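Local coordinates for CD1-2 antigen (Gallus gallus, PDB 3DBX), which probably presents lipid antigens at the cell surface, as a chicken member of the MHC class I-like CD1 family, at residues 191-196 with 267-272. Residues are numbered along the deposited sequence; the frame is centred on the assembly and turned at random.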
loop_
_atom_site.group_PDB
_atom_site.type_symbol
_atom_site.label_atom_id
_atom_site.label_comp_id
_atom_site.label_asym_id
_atom_site.label_seq_id
_atom_site.Cartn_x
_atom_site.Cartn_y
_atom_site.Cartn_z
ATOM N N PRO A 191 -4.293 3.562 19.320
ATOM C CA PRO A 191 -5.437 4.072 18.605
ATOM C C PRO A 191 -6.307 4.906 19.508
ATOM O O PRO A 191 -6.214 4.772 20.743
ATOM C CB PRO A 191 -6.183 2.776 18.190
ATOM C CG PRO A 191 -5.889 1.840 19.295
ATOM C CD PRO A 191 -4.439 2.112 19.609
ATOM N N MET A 192 -7.135 5.767 18.913
ATOM C CA MET A 192 -8.226 6.388 19.660
ATOM C C MET A 192 -9.470 6.003 18.897
ATOM O O MET A 192 -9.365 5.734 17.723
ATOM C CB MET A 192 -8.097 7.906 19.805
ATOM C CG MET A 192 -7.997 8.731 18.577
ATOM S SD MET A 192 -8.422 10.494 18.929
ATOM C CE MET A 192 -10.220 10.375 19.038
ATOM N N ALA A 193 -10.627 5.925 19.557
ATOM C CA ALA A 193 -11.841 5.444 18.865
ATOM C C ALA A 193 -13.078 6.243 19.270
ATOM O O ALA A 193 -13.154 6.808 20.363
ATOM C CB ALA A 193 -12.057 3.946 19.092
ATOM N N VAL A 194 -14.021 6.330 18.347
ATOM C CA VAL A 194 -15.263 7.052 18.582
ATOM C C VAL A 194 -16.380 6.157 18.063
ATOM O O VAL A 194 -16.186 5.436 17.070
ATOM C CB VAL A 194 -15.290 8.474 17.930
ATOM C CG1 VAL A 194 -14.259 9.435 18.591
ATOM C CG2 VAL A 194 -15.102 8.450 16.390
ATOM N N VAL A 195 -17.521 6.183 18.758
ATOM C CA VAL A 195 -18.712 5.404 18.368
ATOM C C VAL A 195 -19.892 6.367 18.155
ATOM O O VAL A 195 -20.145 7.255 18.996
ATOM C CB VAL A 195 -19.070 4.346 19.439
ATOM C CG1 VAL A 195 -20.384 3.675 19.110
ATOM C CG2 VAL A 195 -17.993 3.271 19.519
ATOM N N PHE A 196 -20.585 6.238 17.025
ATOM C CA PHE A 196 -21.818 7.006 16.799
ATOM C C PHE A 196 -22.818 6.174 15.988
ATOM O O PHE A 196 -22.464 5.117 15.478
ATOM C CB PHE A 196 -21.521 8.347 16.111
ATOM C CG PHE A 196 -20.632 8.220 14.896
ATOM C CD1 PHE A 196 -19.235 8.174 15.041
ATOM C CD2 PHE A 196 -21.180 8.095 13.640
ATOM C CE1 PHE A 196 -18.411 8.033 13.926
ATOM C CE2 PHE A 196 -20.362 7.955 12.502
ATOM C CZ PHE A 196 -18.982 7.943 12.642
ATOM N N CYS A 267 -17.853 -0.895 21.031
ATOM C CA CYS A 267 -16.721 -1.251 20.177
ATOM C C CYS A 267 -15.497 -1.566 21.059
ATOM O O CYS A 267 -15.179 -0.774 21.933
ATOM C CB CYS A 267 -16.400 -0.026 19.293
ATOM S SG CYS A 267 -15.171 -0.374 18.084
ATOM N N ARG A 268 -14.844 -2.710 20.847
ATOM C CA ARG A 268 -13.624 -3.048 21.546
ATOM C C ARG A 268 -12.462 -3.149 20.543
ATOM O O ARG A 268 -12.601 -3.757 19.463
ATOM C CB ARG A 268 -13.788 -4.349 22.356
ATOM C CG ARG A 268 -12.512 -4.719 23.167
ATOM C CD ARG A 268 -12.751 -5.653 24.318
ATOM N NE ARG A 268 -13.001 -7.028 23.885
ATOM C CZ ARG A 268 -13.660 -7.939 24.594
ATOM N NH1 ARG A 268 -14.136 -7.673 25.808
ATOM N NH2 ARG A 268 -13.848 -9.136 24.078
ATOM N N VAL A 269 -11.344 -2.518 20.895
ATOM C CA VAL A 269 -10.166 -2.413 20.014
ATOM C C VAL A 269 -8.982 -3.055 20.698
ATOM O O VAL A 269 -8.618 -2.701 21.830
ATOM C CB VAL A 269 -9.809 -0.952 19.656
ATOM C CG1 VAL A 269 -8.788 -0.921 18.557
ATOM C CG2 VAL A 269 -11.030 -0.177 19.184
ATOM N N GLN A 270 -8.390 -4.019 20.016
ATOM C CA GLN A 270 -7.215 -4.715 20.525
ATOM C C GLN A 270 -6.076 -4.263 19.586
ATOM O O GLN A 270 -6.229 -4.239 18.355
ATOM C CB GLN A 270 -7.480 -6.227 20.491
ATOM C CG GLN A 270 -6.242 -7.165 20.701
ATOM C CD GLN A 270 -6.577 -8.655 20.470
ATOM O OE1 GLN A 270 -7.465 -8.999 19.662
ATOM N NE2 GLN A 270 -5.899 -9.535 21.204
ATOM N N HIS A 271 -4.979 -3.791 20.179
ATOM C CA HIS A 271 -3.820 -3.300 19.443
ATOM C C HIS A 271 -2.607 -3.558 20.307
ATOM O O HIS A 271 -2.676 -3.435 21.522
ATOM C CB HIS A 271 -3.964 -1.803 19.132
ATOM C CG HIS A 271 -2.897 -1.293 18.192
ATOM N ND1 HIS A 271 -1.777 -0.626 18.630
ATOM C CD2 HIS A 271 -2.761 -1.414 16.851
ATOM C CE1 HIS A 271 -1.011 -0.324 17.591
ATOM N NE2 HIS A 271 -1.597 -0.777 16.496
ATOM N N CYS A 272 -1.500 -3.959 19.694
ATOM C CA CYS A 272 -0.327 -4.356 20.463
ATOM C C CYS A 272 0.252 -3.202 21.322
ATOM O O CYS A 272 0.848 -3.456 22.356
ATOM C CB CYS A 272 0.744 -4.961 19.545
ATOM S SG CYS A 272 1.493 -3.772 18.403
#
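Residues 191-196 and 267-272 run antiparallel, their end-to-end directions 175° apart, but the CA atoms of paired residues lie between 7.2 Å (Val195 and Cys267) and 8.1 Å (Ala193 and Val269) apart, and with no hydrogen bond between them the strands belong to different sheets. They are facing strands of the immunoglobulin C1-set beta-sandwich: Val194 pairs through its backbone with Arg210 in one sheet, Cys267 with Val281 in the other. The contact is a compact example of how such a sandwich closes, with alternate side chains turned inward from both strands and meeting in van der Waals contacts, mostly apolar. Pro191, Ala193 and Val195 stand opposite His271, Val269 and Cys267.

At one end the proline ring serves two partners. Its CG lies 4.1 Å from CG1 of Val269, the two side chains lying alongside with their ends pointing opposite ways, and its CD comes within 3.9 Å of His271 ND1, meeting the imidazole obliquely. This is packing; both ring nitrogens of the buried imidazole are hydrogen-bonded outside the two segments, ND1 with OG of Ser273 and NE2 with the carbonyl oxygen of Pro216. Further along, Val269 reaches across with its other branch, CG2 lying 4.2 Å from CB of Ala193. The CB methyl of Ala193 also touches Leu279 and Val281 in the sheet of its partner. Cys267 forms the disulfide with Cys209 that ties the two sheets together covalently, characteristic of immunoglobulin domains. Its SG lies anti to the backbone N (chi1 -174°), and the approach to Val195 is made instead by the methylene: CG2 of Val195, the branch beside its own backbone N, sits 3.7 Å from Cys267 CB.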